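Local coordinates for core protein VP4 (Bluetongue virus, PDB 2JHP) that caps viral messenger RNA as a multifunctional enzyme carried inside the core of the virion, and binds S-adenosyl-L-homocysteine and guanine, at residues L23-L28 against Y49-V54; G213-V218 against C230-V235. All blocks are in the same frame, centred on the assembly; numbering follows the deposited sequence.

Followed from the N terminus, the chain first meets contact 1, where residues 23-28 and 49-54 come together after a connection that carries helix 34-41. This closes a beta-alpha-beta unit and adds strand 25-27 as an outermost strand of the five-stranded parallel sheet. Contact 2 opens much later, at residues 213-218, and closes with 230-235; between them runs strand 219-223 of a methyltransferase-like sheet, and the loop before strand 235-238 folds back onto the end of helix 212-216. The two contacts follow in series, neither nesting nor crossing. Their nearest atoms are about 38 Å apart, and each belongs to a different sheet.

Contact 1: residues L23-L28 against Y49-V54; sequences LPIWKL and YAYGDV
The phenol ring of Tyr51 reaches across to two side chains of the neighbouring strand. Both come obliquely from one side of the ring plane, Ile25 CG2 to Tyr51 CE2 (3.6 Å) and Lys27 CG to Tyr51 CE1 (3.9 Å), the two carbons next to the one bearing the hydroxyl. Tyr49, on the same face of the sheet, is met by Leu23, whose CD1 is 3.7 Å from Tyr49 CE2. Trp26 is on the opposite face; Leu28, poorly ordered, has its CG over the rim of one side of the indole. These are the side chains of a beta-alpha-beta crossover in which strands 25-27 and 49-51 run parallel, linked through helix 34-41.

With Tyr51 CG between its backbone N and carbonyl carbon (chi1 64°), the ring spans the gap to Ile25 and Lys27, whose aliphatic carbons suit an aromatic neighbour. In Trp26, CG anti to the backbone N carries the indole away from Ala50 to Leu37, Glu40 and Asn41 of the helix, and the small Ala50 fits next to Trp26 CB. Tyr49 buries its ring against helix 99-112 while its hydroxyl bonds Glu103. At Gly52, phi 115° and psi 180° would jam a CB against the preceding carbonyl oxygen, which is why glycine suits the place; the chain continues to Val54.

The backbone ladder is typical of parallel strands. Tyr51 straddles Lys27, but its bonds to Trp26 O and Leu28 N are weak, as the strands part. Tyr49 straddles Ile25 more firmly, its N donating to Pro24 O (3.0 Å) and its O accepting from Trp26 N at 2.8 Å.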
ATOM      1  N   LEU A  23      21.615  16.017 -16.731  1.00 -3.01           N
ATOM      2  CA  LEU A  23      21.978  14.712 -16.219  1.00  6.99           C
ATOM      3  C   LEU A  23      23.041  14.096 -17.128  1.00 10.94           C
ATOM      4  O   LEU A  23      23.093  14.402 -18.327  1.00  8.44           O
ATOM      5  CB  LEU A  23      20.752  13.805 -16.150  1.00 12.45           C
ATOM      6  CG  LEU A  23      19.576  14.281 -15.300  1.00  8.08           C
ATOM      7  CD1 LEU A  23      18.522  13.210 -15.319  1.00  5.44           C
ATOM      8  CD2 LEU A  23      19.987  14.594 -13.871  1.00  9.69           C
ATOM      9  N   PRO A  24      23.885  13.215 -16.567  1.00  4.63           N
ATOM     10  CA  PRO A  24      24.966  12.644 -17.362  1.00 11.06           C
ATOM     11  C   PRO A  24      24.390  11.643 -18.353  1.00 15.34           C
ATOM     12  O   PRO A  24      23.234  11.232 -18.206  1.00 -7.94           O
ATOM     13  CB  PRO A  24      25.851  11.926 -16.332  1.00 -4.94           C
ATOM     14  CG  PRO A  24      25.167  12.054 -15.011  1.00 -6.34           C
ATOM     15  CD  PRO A  24      23.825  12.656 -15.204  1.00 12.49           C
ATOM     16  N   ILE A  25      25.184  11.283 -19.357  1.00 17.50           N
ATOM     17  CA  ILE A  25      24.762  10.365 -20.413  1.00 13.17           C
ATOM     18  C   ILE A  25      25.710   9.176 -20.471  1.00 11.33           C
ATOM     19  O   ILE A  25      26.934   9.325 -20.395  1.00 19.78           O
ATOM     20  CB  ILE A  25      24.735  11.071 -21.794  1.00 12.86           C
ATOM     21  CG1 ILE A  25      23.811  12.287 -21.753  1.00-10.25           C
ATOM     22  CG2 ILE A  25      24.273  10.121 -22.891  1.00 15.90           C
ATOM     23  CD1 ILE A  25      24.435  13.524 -22.358  1.00 32.01           C
ATOM     24  N   TRP A  26      25.129   7.996 -20.606  1.00 10.23           N
ATOM     25  CA  TRP A  26      25.891   6.766 -20.737  1.00 11.15           C
ATOM     26  C   TRP A  26      25.602   6.160 -22.105  1.00 11.44           C
ATOM     27  O   TRP A  26      24.481   5.716 -22.370  1.00 15.91           O
ATOM     28  CB  TRP A  26      25.515   5.808 -19.599  1.00 13.38           C
ATOM     29  CG  TRP A  26      26.224   4.463 -19.547  1.00 19.20           C
ATOM     30  CD1 TRP A  26      27.328   4.066 -20.254  1.00 13.59           C
ATOM     31  CD2 TRP A  26      25.879   3.363 -18.695  1.00  9.15           C
ATOM     32  NE1 TRP A  26      27.676   2.780 -19.906  1.00 15.71           N
ATOM     33  CE2 TRP A  26      26.805   2.327 -18.951  1.00 12.50           C
ATOM     34  CE3 TRP A  26      24.870   3.150 -17.741  1.00 21.95           C
ATOM     35  CZ2 TRP A  26      26.752   1.093 -18.290  1.00  9.45           C
ATOM     36  CZ3 TRP A  26      24.817   1.917 -17.080  1.00 20.08           C
ATOM     37  CH2 TRP A  26      25.758   0.909 -17.358  1.00 10.84           C
ATOM     38  N   LYS A  27      26.612   6.144 -22.969  1.00 16.51           N
ATOM     39  CA  LYS A  27      26.521   5.436 -24.241  1.00 14.86           C
ATOM     40  C   LYS A  27      27.106   4.032 -24.135  1.00 20.23           C
ATOM     41  O   LYS A  27      28.323   3.860 -24.058  1.00 24.74           O
ATOM     42  CB  LYS A  27      27.237   6.222 -25.343  1.00 17.97           C
ATOM     43  CG  LYS A  27      27.375   5.465 -26.654  1.00 12.93           C
ATOM     44  CD  LYS A  27      28.361   6.151 -27.585  1.00 22.02           C
ATOM     45  CE  LYS A  27      28.352   5.514 -28.965  1.00 77.38           C
ATOM     46  NZ  LYS A  27      29.502   5.968 -29.795  1.00 30.51           N
ATOM     47  N   LEU A  28      26.232   3.031 -24.129  1.00 66.44           N
ATOM     48  CA  LEU A  28      26.581   1.707 -24.627  1.00 65.64           C
ATOM     49  C   LEU A  28      26.312   1.591 -26.124  1.00 65.98           C
ATOM     50  O   LEU A  28      26.184   2.597 -26.821  1.00 66.59           O
ATOM     51  CB  LEU A  28      25.806   0.627 -23.868  1.00 64.79           C
ATOM     52  CG  LEU A  28      25.117   1.070 -22.576  1.00 63.11           C
ATOM     53  CD1 LEU A  28      23.684   0.563 -22.530  1.00 60.39           C
ATOM     54  CD2 LEU A  28      25.897   0.593 -21.360  1.00 60.60           C
ATOM     55  N   TYR A  49      20.974   9.216 -18.005  1.00 -4.94           N
ATOM     56  CA  TYR A  49      20.347   8.767 -19.230  1.00 11.16           C
ATOM     57  C   TYR A  49      21.226   7.742 -19.905  1.00 11.78           C
ATOM     58  O   TYR A  49      22.452   7.810 -19.816  1.00 18.58           O
ATOM     59  CB  TYR A  49      20.116   9.937 -20.167  1.00  6.58           C
ATOM     60  CG  TYR A  49      19.013  10.862 -19.743  1.00 12.67           C
ATOM     61  CD1 TYR A  49      17.680  10.448 -19.747  1.00 13.87           C
ATOM     62  CD2 TYR A  49      19.296  12.171 -19.367  1.00 -9.33           C
ATOM     63  CE1 TYR A  49      16.652  11.317 -19.368  1.00 24.28           C
ATOM     64  CE2 TYR A  49      18.277  13.047 -18.982  1.00 20.61           C
ATOM     65  CZ  TYR A  49      16.966  12.613 -18.988  1.00  3.30           C
ATOM     66  OH  TYR A  49      15.982  13.480 -18.605  1.00 25.87           O
ATOM     67  N   ALA A  50      20.590   6.796 -20.584  1.00  6.73           N
ATOM     68  CA  ALA A  50      21.305   5.787 -21.351  1.00 13.85           C
ATOM     69  C   ALA A  50      20.594   5.461 -22.661  1.00 11.51           C
ATOM     70  O   ALA A  50      19.366   5.384 -22.712  1.00 14.94           O
ATOM     71  CB  ALA A  50      21.482   4.526 -20.515  1.00 19.77           C
ATOM     72  N   TYR A  51      21.388   5.265 -23.711  1.00 15.36           N
ATOM     73  CA  TYR A  51      20.903   4.809 -25.018  1.00  3.38           C
ATOM     74  C   TYR A  51      21.899   3.840 -25.663  1.00 17.59           C
ATOM     75  O   TYR A  51      23.072   3.804 -25.285  1.00 18.22           O
ATOM     76  CB  TYR A  51      20.651   5.999 -25.955  1.00 12.27           C
ATOM     77  CG  TYR A  51      21.893   6.792 -26.323  1.00 33.44           C
ATOM     78  CD1 TYR A  51      22.786   6.322 -27.288  1.00 11.87           C
ATOM     79  CD2 TYR A  51      22.165   8.022 -25.719  1.00  6.97           C
ATOM     80  CE1 TYR A  51      23.926   7.050 -27.636  1.00 52.22           C
ATOM     81  CE2 TYR A  51      23.303   8.760 -26.062  1.00 36.60           C
ATOM     82  CZ  TYR A  51      24.178   8.265 -27.020  1.00 30.82           C
ATOM     83  OH  TYR A  51      25.305   8.982 -27.363  1.00 51.51           O
ATOM     84  N   GLY A  52      21.429   3.086 -26.657  1.00 23.78           N
ATOM     85  CA  GLY A  52      22.235   2.053 -27.317  1.00 -2.25           C
ATOM     86  C   GLY A  52      21.664   0.669 -27.058  1.00 11.68           C
ATOM     87  O   GLY A  52      20.660   0.529 -26.349  1.00 14.51           O
ATOM     88  N   ASP A  53      22.320  -0.353 -27.611  1.00 21.36           N
ATOM     89  CA  ASP A  53      21.821  -1.736 -27.567  1.00 22.61           C
ATOM     90  C   ASP A  53      21.911  -2.412 -26.186  1.00 17.52           C
ATOM     91  O   ASP A  53      22.999  -2.552 -25.623  1.00  8.05           O
ATOM     92  CB  ASP A  53      22.529  -2.582 -28.634  1.00  9.52           C
ATOM     93  CG  ASP A  53      22.212  -4.065 -28.518  1.00 21.37           C
ATOM     94  OD1 ASP A  53      21.040  -4.411 -28.271  1.00 11.27           O
ATOM     95  OD2 ASP A  53      23.140  -4.887 -28.675  1.00 52.71           O
ATOM     96  N   VAL A  54      20.760  -2.838 -25.660  1.00 10.21           N
ATOM     97  CA  VAL A  54      20.691  -3.538 -24.365  1.00  5.73           C
ATOM     98  C   VAL A  54      20.120  -4.941 -24.517  1.00 11.76           C
ATOM     99  O   VAL A  54      19.815  -5.606 -23.522  1.00 15.82           O
ATOM    100  CB  VAL A  54      19.832  -2.773 -23.302  1.00  6.07           C
ATOM    101  CG1 VAL A  54      20.564  -1.544 -22.774  1.00 23.48           C
ATOM    102  CG2 VAL A  54      18.448  -2.407 -23.849  1.00 10.96           C
TER

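Contact 2: residues G213-V218 against C230-V235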
ATOM      1  N   GLY A 213     -17.471  -5.898  -8.577  1.00 26.04           N
ATOM      2  CA  GLY A 213     -17.039  -6.879  -7.578  1.00  7.50           C
ATOM      3  C   GLY A 213     -17.909  -6.940  -6.335  1.00 19.71           C
ATOM      4  O   GLY A 213     -18.618  -7.932  -6.106  1.00 13.68           O
ATOM      5  N   ARG A 214     -17.871  -5.875  -5.535  1.00 16.88           N
ATOM      6  CA  ARG A 214     -18.633  -5.853  -4.296  1.00 30.13           C
ATOM      7  C   ARG A 214     -20.136  -5.842  -4.500  1.00 25.09           C
ATOM      8  O   ARG A 214     -20.880  -6.250  -3.601  1.00 25.30           O
ATOM      9  CB  ARG A 214     -18.195  -4.741  -3.342  1.00 25.19           C
ATOM     10  CG  ARG A 214     -17.832  -3.442  -3.967  1.00 36.46           C
ATOM     11  CD  ARG A 214     -17.236  -2.531  -2.903  1.00 46.70           C
ATOM     12  NE  ARG A 214     -15.966  -3.021  -2.364  1.00 17.07           N
ATOM     13  CZ  ARG A 214     -14.924  -2.242  -2.068  1.00 27.24           C
ATOM     14  NH1 ARG A 214     -14.990  -0.925  -2.262  1.00 23.04           N
ATOM     15  NH2 ARG A 214     -13.802  -2.775  -1.587  1.00 30.93           N
ATOM     16  N   PHE A 215     -20.584  -5.402  -5.675  1.00 26.03           N
ATOM     17  CA  PHE A 215     -21.984  -5.594  -6.037  1.00 32.69           C
ATOM     18  C   PHE A 215     -22.323  -7.087  -6.119  1.00 23.43           C
ATOM     19  O   PHE A 215     -23.211  -7.563  -5.405  1.00 25.30           O
ATOM     20  CB  PHE A 215     -22.358  -4.884  -7.335  1.00 24.36           C
ATOM     21  CG  PHE A 215     -23.786  -5.112  -7.739  1.00 20.66           C
ATOM     22  CD1 PHE A 215     -24.818  -4.404  -7.119  1.00 30.54           C
ATOM     23  CD2 PHE A 215     -24.111  -6.061  -8.716  1.00 12.80           C
ATOM     24  CE1 PHE A 215     -26.154  -4.616  -7.476  1.00 18.69           C
ATOM     25  CE2 PHE A 215     -25.442  -6.285  -9.091  1.00 18.15           C
ATOM     26  CZ  PHE A 215     -26.468  -5.558  -8.471  1.00 21.76           C
ATOM     27  N   ARG A 216     -21.595  -7.814  -6.967  1.00 32.88           N
ATOM     28  CA  ARG A 216     -21.827  -9.250  -7.166  1.00 19.93           C
ATOM     29  C   ARG A 216     -21.750 -10.096  -5.890  1.00 15.77           C
ATOM     30  O   ARG A 216     -22.523 -11.042  -5.737  1.00 24.77           O
ATOM     31  CB  ARG A 216     -20.906  -9.825  -8.244  1.00 22.15           C
ATOM     32  CG  ARG A 216     -21.571  -9.913  -9.608  1.00 26.14           C
ATOM     33  CD  ARG A 216     -20.878 -10.918 -10.539  1.00 95.63           C
ATOM     34  NE  ARG A 216     -19.750 -10.389 -11.321  1.00 31.81           N
ATOM     35  CZ  ARG A 216     -19.536  -9.108 -11.643  1.00 17.64           C
ATOM     36  NH1 ARG A 216     -20.380  -8.144 -11.264  1.00 44.34           N
ATOM     37  NH2 ARG A 216     -18.465  -8.787 -12.363  1.00 32.21           N
ATOM     38  N   ARG A 217     -20.840  -9.747  -4.979  1.00 26.66           N
ATOM     39  CA  ARG A 217     -20.663 -10.503  -3.734  1.00 34.65           C
ATOM     40  C   ARG A 217     -21.770 -10.240  -2.685  1.00 15.25           C
ATOM     41  O   ARG A 217     -21.754 -10.818  -1.587  1.00 34.34           O
ATOM     42  CB  ARG A 217     -19.287 -10.230  -3.123  1.00 15.50           C
ATOM     43  CG  ARG A 217     -18.084 -10.568  -4.000  1.00102.61           C
ATOM     44  CD  ARG A 217     -16.774 -10.517  -3.198  1.00 23.00           C
ATOM     45  NE  ARG A 217     -16.728  -9.395  -2.245  1.00 55.42           N
ATOM     46  CZ  ARG A 217     -16.301  -8.159  -2.523  1.00 38.20           C
ATOM     47  NH1 ARG A 217     -15.856  -7.846  -3.740  1.00 32.56           N
ATOM     48  NH2 ARG A 217     -16.312  -7.229  -1.569  1.00 50.97           N
ATOM     49  N   VAL A 218     -22.732  -9.383  -3.019  1.00 27.12           N
ATOM     50  CA  VAL A 218     -23.759  -9.010  -2.059  1.00 13.44           C
ATOM     51  C   VAL A 218     -25.140  -9.477  -2.500  1.00 17.22           C
ATOM     52  O   VAL A 218     -25.473  -9.411  -3.682  1.00 25.32           O
ATOM     53  CB  VAL A 218     -23.726  -7.489  -1.798  1.00 18.92           C
ATOM     54  CG1 VAL A 218     -25.046  -6.982  -1.205  1.00  8.76           C
ATOM     55  CG2 VAL A 218     -22.547  -7.146  -0.898  1.00 11.27           C
ATOM     56  N   CYS A 230     -35.975  -6.190 -11.698  1.00 33.65           N
ATOM     57  CA  CYS A 230     -34.522  -6.299 -11.766  1.00 19.68           C
ATOM     58  C   CYS A 230     -34.086  -7.731 -12.081  1.00 21.96           C
ATOM     59  O   CYS A 230     -34.145  -8.631 -11.227  1.00 13.41           O
ATOM     60  CB  CYS A 230     -33.858  -5.786 -10.488  1.00 25.59           C
ATOM     61  SG  CYS A 230     -32.068  -5.577 -10.644  1.00 22.19           S
ATOM     62  N   SER A 231     -33.639  -7.915 -13.320  1.00 17.80           N
ATOM     63  CA  SER A 231     -33.230  -9.217 -13.838  1.00 26.84           C
ATOM     64  C   SER A 231     -31.930  -9.738 -13.216  1.00 33.51           C
ATOM     65  O   SER A 231     -31.531 -10.869 -13.485  1.00 25.00           O
ATOM     66  CB  SER A 231     -33.082  -9.139 -15.356  1.00 14.09           C
ATOM     67  OG  SER A 231     -31.991  -8.300 -15.699  1.00  9.16           O
ATOM     68  N   ASP A 232     -31.268  -8.914 -12.404  1.00 48.34           N
ATOM     69  CA  ASP A 232     -30.084  -9.357 -11.675  1.00 71.08           C
ATOM     70  C   ASP A 232     -30.470 -10.381 -10.609  1.00 52.46           C
ATOM     71  O   ASP A 232     -31.334 -10.111  -9.773  1.00 35.71           O
ATOM     72  CB  ASP A 232     -29.312  -8.178 -11.077  1.00 77.24           C
ATOM     73  CG  ASP A 232     -28.238  -7.649 -12.017  1.00 -2.70           C
ATOM     74  OD1 ASP A 232     -27.357  -8.445 -12.432  1.00 30.62           O
ATOM     75  OD2 ASP A 232     -28.270  -6.443 -12.352  1.00 58.50           O
ATOM     76  N   PRO A 233     -29.853 -11.576 -10.669  1.00 40.50           N
ATOM     77  CA  PRO A 233     -30.167 -12.705  -9.790  1.00 32.78           C
ATOM     78  C   PRO A 233     -29.933 -12.446  -8.301  1.00 20.70           C
ATOM     79  O   PRO A 233     -30.639 -13.018  -7.474  1.00 20.65           O
ATOM     80  CB  PRO A 233     -29.249 -13.819 -10.300  1.00 46.13           C
ATOM     81  CG  PRO A 233     -28.179 -13.124 -11.043  1.00  1.13           C
ATOM     82  CD  PRO A 233     -28.805 -11.922 -11.644  1.00 21.36           C
ATOM     83  N   ASN A 234     -28.963 -11.599  -7.963  1.00 17.07           N
ATOM     84  CA  ASN A 234     -28.715 -11.245  -6.562  1.00 10.67           C
ATOM     85  C   ASN A 234     -29.492 -10.002  -6.086  1.00 14.76           C
ATOM     86  O   ASN A 234     -29.258  -9.501  -4.976  1.00 13.77           O
ATOM     87  CB  ASN A 234     -27.210 -11.101  -6.279  1.00 -7.53           C
ATOM     88  CG  ASN A 234     -26.572  -9.959  -7.061  1.00 -9.47           C
ATOM     89  OD1 ASN A 234     -26.981  -9.646  -8.177  1.00 27.41           O
ATOM     90  ND2 ASN A 234     -25.561  -9.343  -6.475  1.00 16.92           N
ATOM     91  N   VAL A 235     -30.412  -9.511  -6.918  1.00 19.47           N
ATOM     92  CA  VAL A 235     -31.343  -8.452  -6.498  1.00 21.42           C
ATOM     93  C   VAL A 235     -32.761  -8.984  -6.383  1.00 19.74           C
ATOM     94  O   VAL A 235     -33.428  -9.265  -7.381  1.00 20.93           O
ATOM     95  CB  VAL A 235     -31.315  -7.183  -7.399  1.00 -5.60           C
ATOM     96  CG1 VAL A 235     -32.214  -6.116  -6.816  1.00  9.96           C
ATOM     97  CG2 VAL A 235     -29.884  -6.643  -7.529  1.00 22.12           C
TER
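The last turn of helix 212-216 and the residues after it face a type I beta turn from Asp232 to Val235, with the CA atoms of Val218 and Asn234 7.1 Å apart. Asn234 carries the polar part of the contact. Its ND2 donates to Val218 O over 2.8 Å, arriving almost head-on at the oxygen, though the bond is bent at the hydrogen (146°). The torsion chi1 of 64°, which sets CG between the backbone N and the carbonyl carbon, directs the amide out of the turn toward the helix end. ND2 also lies 3.1 Å from Phe215 O, an oxygen already accepting hydrogen bonds from Val218 N and from Trp220 NE1.

Phe215 provides the apolar part. Its CG is anti to the backbone N, and the ring extends from the helix to the turn, where the Asn234 amide stands nearly upright on it, the two planes 83° apart. ND2 is over one face, toward the rim, and OD1 lies 3.8 Å from Phe215 CE2. At the tip of the ring, Phe215 CZ touches Val235 CG2 at 3.7 Å, while the Asp232 carboxylate carbon is near the ring edge. Trp220 stacks on Phe215, and Leu204 and Lys208 of helix 202-210 also pack against it.

The contact thus joins a helix end to the loop leading into strand 235-238, the outermost strand on this side of a sheet ordered 3-2-1-4-5-7-6, as in Rossmann-like methyltransferases. Arg214, one residue before Phe215, hydrogen-bonds guanine O6 through NH1. Asparagine suits its place because one short side chain can offer an N-H to a carbonyl beyond the last helical turn while its amide stands upright over the rim of the Phe215 ring. That hydrogen bond and the apolar packing of Val235 CG2 against Phe215 CZ together probably help to set how the turn sits against the helix.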